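Local coordinates for TIGR00266 family protein (PDB 1YOX), which is of unknown function but belongs to the AIM24 (mitochondrial biogenesis) family, in the cupin clan, and assembles from three copies of a mainly beta chain, at residues Ile166-Val177 with Leu211-Leu222; Ala94-Leu105 with Glu152-Gly163. One frame throughout, in Å; residues are numbered along the deposited sequence.

Contact 1. Residues Ile166-Val177 with Leu211-Leu222; sequences IRRQLNGETLRV and LTTLKGSGTVWL
Arg-167 reaches Trp-221 because its CG lies anti to the backbone N (chi1 -171°), while the chain beyond bends at chi2 and chi3 and brings the guanidinium back alongside the indole. Both side chains point the same way. CH2 of Trp-221 sits over one face of the guanidinium, offset toward its rim and 3.8 Å from NH2 of Arg-167, with the two planes 42° apart. Thr-219 joins them from the same side of the indole: its CG2 is 3.7 Å from NH1 of Arg-167 and lies over the rim of the ring.

On the other face, the CG of Leu-222 is anti to its carbonyl carbon (chi1 -58°), which sends both methyls across to the second strand pair. CD2 of Leu-222 packs against CG1 and CG2 of Val-177, each 3.7 Å away, and CD1 of Leu-222 meets CD2 of Leu-175 tip to tip at 3.9 Å. Farther along, CG of Leu-170 leans on CG2 of Val-220 at 3.9 Å, and its CD1 reaches CB of Leu-214. Each segment is a strand, a turn and a second strand, and the two stack as an arch whose inner side carries these contacts. The backbones stay paired antiparallel on both legs and through part of the bend, where Leu-170 N bonds Gly-218 O at 2.7 Å and Asn-171 N bonds Ser-217 O.

Strand 182-185 flanks 219-223 on one leg and strand 189-195 flanks 210-216 on the other, with Leu-182 touching Leu-214, Val-220 and Leu-222. Strand 173-178 is the edge of its sheet within the chain, and an antiparallel strand of the second subunit pairs with it, so the sheet runs on across the interface; Arg-176 NH2 also bonds Ile-44 O of that subunit.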
loop_
_atom_site.group_PDB
_atom_site.type_symbol
_atom_site.label_atom_id
_atom_site.label_comp_id
_atom_site.label_asym_id
_atom_site.label_seq_id
_atom_site.Cartn_x
_atom_site.Cartn_y
_atom_site.Cartn_z
ATOM N N ILE C 166 -2.627 -1.013 15.308
ATOM C CA ILE C 166 -3.311 -1.671 16.403
ATOM C C ILE C 166 -2.709 -1.122 17.684
ATOM O O ILE C 166 -1.554 -1.388 17.997
ATOM C CB ILE C 166 -3.163 -3.228 16.365
ATOM C CG1 ILE C 166 -2.979 -3.760 14.924
ATOM C CG2 ILE C 166 -4.346 -3.903 17.090
ATOM C CD1 ILE C 166 -4.251 -3.863 14.085
ATOM N N ARG C 167 -3.489 -0.320 18.400
ATOM C CA ARG C 167 -3.052 0.245 19.668
ATOM C C ARG C 167 -3.576 -0.625 20.813
ATOM O O ARG C 167 -4.752 -0.994 20.833
ATOM C CB ARG C 167 -3.531 1.689 19.814
ATOM C CG ARG C 167 -2.948 2.414 21.009
ATOM C CD ARG C 167 -4.034 3.222 21.692
ATOM N NE ARG C 167 -3.912 4.656 21.485
ATOM C CZ ARG C 167 -3.589 5.523 22.444
ATOM N NH1 ARG C 167 -3.368 5.103 23.690
ATOM N NH2 ARG C 167 -3.493 6.819 22.161
ATOM N N ARG C 168 -2.698 -0.950 21.754
ATOM C CA ARG C 168 -3.052 -1.830 22.857
ATOM C C ARG C 168 -2.465 -1.347 24.164
ATOM O O ARG C 168 -1.291 -0.984 24.232
ATOM C CB ARG C 168 -2.589 -3.265 22.573
ATOM C CG ARG C 168 -3.484 -3.983 21.577
ATOM C CD ARG C 168 -3.085 -5.424 21.345
ATOM N NE ARG C 168 -4.250 -6.195 20.910
ATOM C CZ ARG C 168 -4.863 -7.129 21.640
ATOM N NH1 ARG C 168 -4.404 -7.451 22.851
ATOM N NH2 ARG C 168 -5.933 -7.753 21.147
ATOM N N GLN C 169 -3.304 -1.329 25.197
ATOM C CA GLN C 169 -2.874 -1.075 26.577
ATOM C C GLN C 169 -2.641 -2.428 27.235
ATOM O O GLN C 169 -3.473 -3.323 27.111
ATOM C CB GLN C 169 -3.959 -0.314 27.339
ATOM C CG GLN C 169 -4.817 0.591 26.457
ATOM C CD GLN C 169 -4.048 1.790 25.901
ATOM O OE1 GLN C 169 -3.092 2.270 26.517
ATOM N NE2 GLN C 169 -4.480 2.284 24.737
ATOM N N LEU C 170 -1.522 -2.588 27.932
ATOM C CA LEU C 170 -1.201 -3.898 28.491
ATOM C C LEU C 170 -1.823 -4.288 29.852
ATOM O O LEU C 170 -2.474 -5.329 29.949
ATOM C CB LEU C 170 0.305 -4.200 28.426
ATOM C CG LEU C 170 0.829 -4.722 27.081
ATOM C CD1 LEU C 170 2.114 -5.511 27.310
ATOM C CD2 LEU C 170 -0.202 -5.592 26.357
ATOM N N ASN C 171 -1.636 -3.476 30.892
ATOM C CA ASN C 171 -2.162 -3.812 32.248
ATOM C C ASN C 171 -1.676 -5.175 32.792
ATOM O O ASN C 171 -2.475 -6.100 32.961
ATOM C CB ASN C 171 -3.708 -3.771 32.279
ATOM C CG ASN C 171 -4.281 -2.380 31.995
ATOM O OD1 ASN C 171 -3.881 -1.391 32.624
ATOM N ND2 ASN C 171 -5.242 -2.303 31.056
ATOM N N GLY C 172 -0.379 -5.298 33.068
ATOM C CA GLY C 172 0.191 -6.573 33.506
ATOM C C GLY C 172 -0.375 -7.761 32.735
ATOM O O GLY C 172 -1.080 -8.605 33.292
ATOM N N GLU C 173 -0.092 -7.799 31.436
ATOM C CA GLU C 173 -0.502 -8.896 30.557
ATOM C C GLU C 173 0.714 -9.304 29.714
ATOM O O GLU C 173 1.736 -8.596 29.713
ATOM C CB GLU C 173 -1.699 -8.475 29.678
ATOM C CG GLU C 173 -3.021 -8.369 30.452
ATOM C CD GLU C 173 -4.205 -7.801 29.636
ATOM O OE1 GLU C 173 -4.774 -8.536 28.794
ATOM O OE2 GLU C 173 -4.598 -6.631 29.872
ATOM N N THR C 174 0.627 -10.447 29.033
ATOM C CA THR C 174 1.662 -10.818 28.066
ATOM C C THR C 174 1.162 -10.803 26.618
ATOM O O THR C 174 0.156 -11.439 26.269
ATOM C CB THR C 174 2.381 -12.145 28.419
ATOM O OG1 THR C 174 3.534 -11.856 29.232
ATOM C CG2 THR C 174 2.843 -12.884 27.160
ATOM N N LEU C 175 1.863 -10.040 25.781
ATOM C CA LEU C 175 1.548 -9.999 24.364
ATOM C C LEU C 175 2.726 -10.563 23.579
ATOM O O LEU C 175 3.873 -10.156 23.774
ATOM C CB LEU C 175 1.166 -8.582 23.930
ATOM C CG LEU C 175 0.489 -8.370 22.559
ATOM C CD1 LEU C 175 -0.732 -9.259 22.326
ATOM C CD2 LEU C 175 0.120 -6.915 22.347
ATOM N N ARG C 176 2.438 -11.553 22.740
ATOM C CA ARG C 176 3.411 -12.075 21.791
ATOM C C ARG C 176 3.089 -11.521 20.401
ATOM O O ARG C 176 1.946 -11.590 19.927
ATOM C CB ARG C 176 3.427 -13.605 21.785
ATOM C CG ARG C 176 4.329 -14.265 22.879
ATOM C CD ARG C 176 3.980 -15.770 23.068
ATOM N NE ARG C 176 2.537 -15.943 23.293
ATOM C CZ ARG C 176 1.821 -16.995 22.893
ATOM N NH1 ARG C 176 2.402 -18.007 22.236
ATOM N NH2 ARG C 176 0.510 -17.032 23.144
ATOM N N VAL C 177 4.111 -10.959 19.767
ATOM C CA VAL C 177 3.960 -10.227 18.523
ATOM C C VAL C 177 4.996 -10.720 17.509
ATOM O O VAL C 177 6.194 -10.800 17.830
ATOM C CB VAL C 177 4.116 -8.681 18.784
ATOM C CG1 VAL C 177 4.255 -7.898 17.486
ATOM C CG2 VAL C 177 2.953 -8.127 19.613
ATOM N N LEU C 211 9.746 -13.997 17.169
ATOM C CA LEU C 211 8.727 -13.533 18.104
ATOM C C LEU C 211 9.248 -12.512 19.085
ATOM O O LEU C 211 10.381 -12.604 19.519
ATOM C CB LEU C 211 8.136 -14.689 18.885
ATOM C CG LEU C 211 7.232 -15.664 18.128
ATOM C CD1 LEU C 211 6.348 -16.452 19.128
ATOM C CD2 LEU C 211 6.383 -14.942 17.071
ATOM N N THR C 212 8.411 -11.534 19.413
ATOM C CA THR C 212 8.732 -10.547 20.441
ATOM C C THR C 212 7.682 -10.658 21.554
ATOM O O THR C 212 6.476 -10.544 21.296
ATOM C CB THR C 212 8.837 -9.099 19.869
ATOM O OG1 THR C 212 9.989 -9.012 19.018
ATOM C CG2 THR C 212 8.965 -8.047 20.990
ATOM N N THR C 213 8.157 -10.962 22.764
ATOM C CA THR C 213 7.281 -11.066 23.916
ATOM C C THR C 213 7.326 -9.779 24.706
ATOM O O THR C 213 8.399 -9.338 25.140
ATOM C CB THR C 213 7.662 -12.219 24.822
ATOM O OG1 THR C 213 7.675 -13.424 24.058
ATOM C CG2 THR C 213 6.660 -12.380 25.977
ATOM N N LEU C 214 6.146 -9.189 24.862
ATOM C CA LEU C 214 5.939 -7.976 25.634
ATOM C C LEU C 214 5.266 -8.289 26.963
ATOM O O LEU C 214 4.295 -9.039 27.009
ATOM C CB LEU C 214 5.072 -6.987 24.842
ATOM C CG LEU C 214 5.677 -6.416 23.558
ATOM C CD1 LEU C 214 4.759 -5.381 22.948
ATOM C CD2 LEU C 214 7.015 -5.802 23.825
ATOM N N LYS C 215 5.755 -7.693 28.047
ATOM C CA LYS C 215 5.128 -7.935 29.353
ATOM C C LYS C 215 5.204 -6.715 30.266
ATOM O O LYS C 215 6.279 -6.139 30.450
ATOM C CB LYS C 215 5.741 -9.177 30.023
ATOM C CG LYS C 215 7.214 -9.030 30.425
ATOM C CD LYS C 215 7.914 -10.399 30.656
ATOM C CE LYS C 215 8.279 -11.126 29.328
ATOM N NZ LYS C 215 9.034 -10.280 28.318
ATOM N N GLY C 216 4.061 -6.321 30.834
ATOM C CA GLY C 216 4.036 -5.195 31.772
ATOM C C GLY C 216 2.916 -4.179 31.615
ATOM O O GLY C 216 1.755 -4.525 31.429
ATOM N N SER C 217 3.300 -2.909 31.666
ATOM C CA SER C 217 2.384 -1.785 31.830
ATOM C C SER C 217 1.573 -1.308 30.627
ATOM O O SER C 217 0.426 -1.737 30.404
ATOM C CB SER C 217 3.177 -0.572 32.332
ATOM O OG SER C 217 3.876 0.037 31.257
ATOM N N GLY C 218 2.199 -0.409 29.871
ATOM C CA GLY C 218 1.510 0.664 29.186
ATOM C C GLY C 218 0.847 0.435 27.860
ATOM O O GLY C 218 -0.064 -0.377 27.741
ATOM N N THR C 219 1.278 1.221 26.879
ATOM C CA THR C 219 0.678 1.227 25.559
ATOM C C THR C 219 1.626 0.584 24.572
ATOM O O THR C 219 2.833 0.790 24.618
ATOM C CB THR C 219 0.360 2.662 25.106
ATOM O OG1 THR C 219 -0.205 3.373 26.213
ATOM C CG2 THR C 219 -0.647 2.680 23.957
ATOM N N VAL C 220 1.063 -0.244 23.710
ATOM C CA VAL C 220 1.789 -0.782 22.585
ATOM C C VAL C 220 1.139 -0.304 21.316
ATOM O O VAL C 220 -0.105 -0.274 21.199
ATOM C CB VAL C 220 1.781 -2.337 22.537
ATOM C CG1 VAL C 220 2.746 -2.813 21.463
ATOM C CG2 VAL C 220 2.171 -2.938 23.874
ATOM N N TRP C 221 1.994 0.024 20.344
ATOM C CA TRP C 221 1.539 0.329 18.984
ATOM C C TRP C 221 2.038 -0.731 17.994
ATOM O O TRP C 221 3.238 -0.949 17.847
ATOM C CB TRP C 221 1.962 1.742 18.603
ATOM C CG TRP C 221 1.948 2.690 19.797
ATOM C CD1 TRP C 221 2.678 2.579 20.969
ATOM C CD2 TRP C 221 1.179 3.862 19.929
ATOM N NE1 TRP C 221 2.398 3.617 21.818
ATOM C CE2 TRP C 221 1.483 4.427 21.203
ATOM C CE3 TRP C 221 0.251 4.499 19.107
ATOM C CZ2 TRP C 221 0.888 5.593 21.660
ATOM C CZ3 TRP C 221 -0.334 5.674 19.559
ATOM C CH2 TRP C 221 -0.012 6.212 20.825
ATOM N N LEU C 222 1.091 -1.396 17.335
ATOM C CA LEU C 222 1.405 -2.484 16.427
ATOM C C LEU C 222 0.921 -2.178 15.011
ATOM O O LEU C 222 0.036 -1.364 14.824
ATOM C CB LEU C 222 0.769 -3.791 16.924
ATOM C CG LEU C 222 1.150 -4.281 18.328
ATOM C CD1 LEU C 222 0.260 -5.437 18.749
ATOM C CD2 LEU C 222 2.618 -4.657 18.400
#

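Contact 2. Residues Ala94-Leu105 with Glu152-Gly163; sequences APYPGSVVAVDL and EGDGLVFVHAGG
His-160 sits beside Ala-94 and Tyr-96 at one end of an antiparallel pair, 98-104 with 156-162, and its side chain is worth following outward. Its CB lies 3.9 Å from CB of Ala-94. With CG anti to the backbone N (chi1 169°), the ring then swings over to the loop 94-97. The methyl of Ala-94 stands over the centre of one ring face, 3.3 Å from the His-160 CG, in a close CH-pi contact. ND1 of His-160 comes within 3.5 Å of Ser-99 O, whereas CD2 on the far side turns to Tyr-96 and is 3.4 Å from its CE1. The two rings form an offset edge-to-face pair, the imidazole edge toward the phenol face, with planes at 87°. At the tip, CE1 of His-160 is 3.4 Å from Gly-98 O, and NE2 is 3.0 Å from Tyr-96 O.

On the face carrying Val-101 and Val-159 the packing is aliphatic. CG2 of Val-101 and CG2 of Val-159 press together at 3.4 Å, tighter than usual, and Leu-105, just past the end of strand 98-104, crosses Val-157 at about a right angle. On the other face of the sheet, CB of Ala-102 touches CE2 of Phe-158 at 3.7 Å; that phenyl ring also meets Tyr-10 edge-to-face.

Tyr-96 is fixed at its far end by a hydrogen bond from OH to Asp-117 O. The imidazole has a methyl over one face and turns an edge to the Tyr-96 ring, with backbone carbonyl oxygens near its nitrogens and CE1, which probably restricts its rotation in this buried part of the fold.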
loop_
_atom_site.group_PDB
_atom_site.type_symbol
_atom_site.label_atom_id
_atom_site.label_comp_id
_atom_site.label_asym_id
_atom_site.label_seq_id
_atom_site.Cartn_x
_atom_site.Cartn_y
_atom_site.Cartn_z
ATOM N N ALA C 94 6.245 7.800 5.151
ATOM C CA ALA C 94 7.075 6.586 5.141
ATOM C C ALA C 94 7.067 5.946 3.731
ATOM O O ALA C 94 6.167 6.216 2.933
ATOM C CB ALA C 94 6.590 5.611 6.192
ATOM N N PRO C 95 8.076 5.098 3.419
ATOM C CA PRO C 95 8.128 4.484 2.087
ATOM C C PRO C 95 7.352 3.187 1.932
ATOM O O PRO C 95 7.694 2.363 1.074
ATOM C CB PRO C 95 9.623 4.277 1.861
ATOM C CG PRO C 95 10.233 4.169 3.269
ATOM C CD PRO C 95 9.232 4.706 4.267
ATOM N N TYR C 96 6.308 3.000 2.734
ATOM C CA TYR C 96 5.404 1.846 2.592
ATOM C C TYR C 96 4.031 2.279 3.134
ATOM O O TYR C 96 3.966 3.221 3.935
ATOM C CB TYR C 96 5.957 0.591 3.303
ATOM C CG TYR C 96 6.419 0.817 4.717
ATOM C CD1 TYR C 96 5.583 0.562 5.796
ATOM C CD2 TYR C 96 7.704 1.290 4.978
ATOM C CE1 TYR C 96 6.007 0.788 7.110
ATOM C CE2 TYR C 96 8.129 1.524 6.265
ATOM C CZ TYR C 96 7.278 1.286 7.319
ATOM O OH TYR C 96 7.742 1.526 8.584
ATOM N N PRO C 97 2.942 1.629 2.673
ATOM C CA PRO C 97 1.580 2.084 2.913
ATOM C C PRO C 97 1.155 1.951 4.375
ATOM O O PRO C 97 1.450 0.934 5.018
ATOM C CB PRO C 97 0.728 1.123 2.079
ATOM C CG PRO C 97 1.637 0.390 1.237
ATOM C CD PRO C 97 2.959 0.399 1.871
ATOM N N GLY C 98 0.446 2.958 4.875
ATOM C CA GLY C 98 -0.076 2.897 6.214
ATOM C C GLY C 98 -0.298 4.272 6.787
ATOM O O GLY C 98 -0.167 5.270 6.086
ATOM N N SER C 99 -0.618 4.324 8.070
ATOM C CA SER C 99 -1.033 5.588 8.631
ATOM C C SER C 99 -0.040 6.224 9.595
ATOM O O SER C 99 0.886 5.598 10.070
ATOM C CB SER C 99 -2.432 5.461 9.237
ATOM O OG SER C 99 -2.538 4.254 9.933
ATOM N N VAL C 100 -0.258 7.491 9.860
ATOM C CA VAL C 100 0.652 8.284 10.649
ATOM C C VAL C 100 -0.046 8.515 11.989
ATOM O O VAL C 100 -1.256 8.632 12.032
ATOM C CB VAL C 100 0.970 9.615 9.913
ATOM C CG1 VAL C 100 1.846 10.519 10.733
ATOM C CG2 VAL C 100 1.620 9.325 8.530
ATOM N N VAL C 101 0.697 8.517 13.084
ATOM C CA VAL C 101 0.129 8.956 14.360
ATOM C C VAL C 101 1.075 9.939 15.000
ATOM O O VAL C 101 2.305 9.736 15.011
ATOM C CB VAL C 101 -0.181 7.791 15.389
ATOM C CG1 VAL C 101 -1.565 7.148 15.140
ATOM C CG2 VAL C 101 0.913 6.777 15.441
ATOM N N ALA C 102 0.494 11.018 15.517
ATOM C CA ALA C 102 1.242 11.997 16.300
ATOM C C ALA C 102 1.238 11.470 17.709
ATOM O O ALA C 102 0.225 10.991 18.192
ATOM C CB ALA C 102 0.577 13.369 16.231
ATOM N N VAL C 103 2.375 11.498 18.365
ATOM C CA VAL C 103 2.403 11.105 19.754
ATOM C C VAL C 103 3.062 12.248 20.505
ATOM O O VAL C 103 4.207 12.616 20.224
ATOM C CB VAL C 103 3.137 9.744 19.972
ATOM C CG1 VAL C 103 3.226 9.401 21.461
ATOM C CG2 VAL C 103 2.443 8.597 19.201
ATOM N N ASP C 104 2.314 12.849 21.430
ATOM C CA ASP C 104 2.893 13.880 22.295
ATOM C C ASP C 104 3.718 13.165 23.330
ATOM O O ASP C 104 3.232 12.278 24.020
ATOM C CB ASP C 104 1.816 14.745 22.949
ATOM C CG ASP C 104 2.386 16.005 23.589
ATOM O OD1 ASP C 104 3.504 15.965 24.153
ATOM O OD2 ASP C 104 1.719 17.049 23.539
ATOM N N LEU C 105 4.986 13.514 23.407
ATOM C CA LEU C 105 5.842 12.885 24.375
ATOM C C LEU C 105 5.333 13.166 25.807
ATOM O O LEU C 105 5.331 12.248 26.657
ATOM C CB LEU C 105 7.305 13.285 24.143
ATOM C CG LEU C 105 8.253 12.300 23.403
ATOM C CD1 LEU C 105 7.542 11.225 22.605
ATOM C CD2 LEU C 105 9.302 13.009 22.551
ATOM N N GLU C 152 13.117 10.836 23.237
ATOM C CA GLU C 152 12.801 11.512 24.502
ATOM C C GLU C 152 12.736 13.051 24.403
ATOM O O GLU C 152 13.398 13.672 23.579
ATOM C CB GLU C 152 13.706 11.002 25.662
ATOM C CG GLU C 152 15.172 10.737 25.303
ATOM C CD GLU C 152 15.855 9.697 26.197
ATOM O OE1 GLU C 152 15.172 8.930 26.916
ATOM O OE2 GLU C 152 17.107 9.646 26.179
ATOM N N GLY C 153 11.927 13.665 25.254
ATOM C CA GLY C 153 11.801 15.114 25.219
ATOM C C GLY C 153 10.378 15.459 25.517
ATOM O O GLY C 153 9.631 14.604 25.969
ATOM N N ASP C 154 9.999 16.709 25.262
ATOM C CA ASP C 154 8.672 17.188 25.640
ATOM C C ASP C 154 7.831 17.620 24.443
ATOM O O ASP C 154 6.787 18.283 24.604
ATOM C CB ASP C 154 8.785 18.318 26.677
ATOM C CG ASP C 154 9.224 19.649 26.064
ATOM O OD1 ASP C 154 10.048 19.624 25.123
ATOM O OD2 ASP C 154 8.733 20.723 26.529
ATOM N N GLY C 155 8.261 17.220 23.245
ATOM C CA GLY C 155 7.613 17.675 22.022
ATOM C C GLY C 155 6.842 16.605 21.280
ATOM O O GLY C 155 6.561 15.511 21.809
ATOM N N LEU C 156 6.529 16.934 20.031
ATOM C CA LEU C 156 5.801 16.048 19.129
ATOM C C LEU C 156 6.683 15.152 18.284
ATOM O O LEU C 156 7.710 15.549 17.734
ATOM C CB LEU C 156 4.855 16.833 18.243
ATOM C CG LEU C 156 3.631 17.326 19.004
ATOM C CD1 LEU C 156 2.949 18.411 18.184
ATOM C CD2 LEU C 156 2.669 16.176 19.327
ATOM N N VAL C 157 6.211 13.926 18.185
ATOM C CA VAL C 157 6.880 12.832 17.505
ATOM C C VAL C 157 5.800 12.274 16.569
ATOM O O VAL C 157 4.622 12.325 16.899
ATOM C CB VAL C 157 7.379 11.837 18.591
ATOM C CG1 VAL C 157 6.897 10.443 18.386
ATOM C CG2 VAL C 157 8.897 11.987 18.836
ATOM N N PHE C 158 6.183 11.807 15.391
ATOM C CA PHE C 158 5.240 11.207 14.457
ATOM C C PHE C 158 5.837 9.867 14.042
ATOM O O PHE C 158 7.015 9.777 13.646
ATOM C CB PHE C 158 5.014 12.103 13.235
ATOM C CG PHE C 158 4.567 13.493 13.586
ATOM C CD1 PHE C 158 5.497 14.455 13.998
ATOM C CD2 PHE C 158 3.207 13.833 13.556
ATOM C CE1 PHE C 158 5.088 15.739 14.363
ATOM C CE2 PHE C 158 2.781 15.137 13.906
ATOM C CZ PHE C 158 3.728 16.086 14.302
ATOM N N VAL C 159 5.028 8.825 14.181
ATOM C CA VAL C 159 5.478 7.495 13.886
ATOM C C VAL C 159 4.513 6.930 12.849
ATOM O O VAL C 159 3.373 7.373 12.767
ATOM C CB VAL C 159 5.612 6.567 15.184
ATOM C CG1 VAL C 159 6.675 7.106 16.170
ATOM C CG2 VAL C 159 4.299 6.379 15.882
ATOM N N HIS C 160 4.970 5.948 12.071
ATOM C CA HIS C 160 4.152 5.393 11.012
ATOM C C HIS C 160 3.871 3.890 11.228
ATOM O O HIS C 160 4.787 3.136 11.543
ATOM C CB HIS C 160 4.883 5.644 9.687
ATOM C CG HIS C 160 4.302 4.916 8.517
ATOM N ND1 HIS C 160 3.437 5.517 7.627
ATOM C CD2 HIS C 160 4.483 3.650 8.071
ATOM C CE1 HIS C 160 3.115 4.655 6.677
ATOM N NE2 HIS C 160 3.732 3.514 6.926
ATOM N N ALA C 161 2.624 3.468 11.031
ATOM C CA ALA C 161 2.238 2.046 11.089
ATOM C C ALA C 161 1.833 1.489 9.728
ATOM O O ALA C 161 0.871 1.961 9.132
ATOM C CB ALA C 161 1.107 1.828 12.109
ATOM N N GLY C 162 2.575 0.487 9.236
ATOM C CA GLY C 162 2.250 -0.170 7.949
ATOM C C GLY C 162 0.929 -0.925 8.019
ATOM O O GLY C 162 0.672 -1.671 8.988
ATOM N N GLY C 163 0.087 -0.770 6.999
ATOM C CA GLY C 163 -1.238 -1.379 7.023
ATOM C C GLY C 163 -2.078 -0.617 8.036
ATOM O O GLY C 163 -2.153 0.601 7.967
#

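Read from the N terminus, segment 94-105 comes first and meets 152-163 in contact 2, closing a loop that carries strands 111-115, 119-123 and 127-134 and all but the last residue of 146-152. After two intervening residues the chain enters segment 166-177, and contact 1 closes a second loop, through strands 182-185 and 189-195, when 211-222 returns. The loops are in series, neither nesting nor crossing. Contact 2 forms the edge of the sheet that includes strand 119-123; contact 1 joins two further sheets. Their centres are about 18 Å apart, yet they touch directly, with CH2 of Trp-221 packed 3.8 Å from CG2 of Val-103. Both also contact the second subunit.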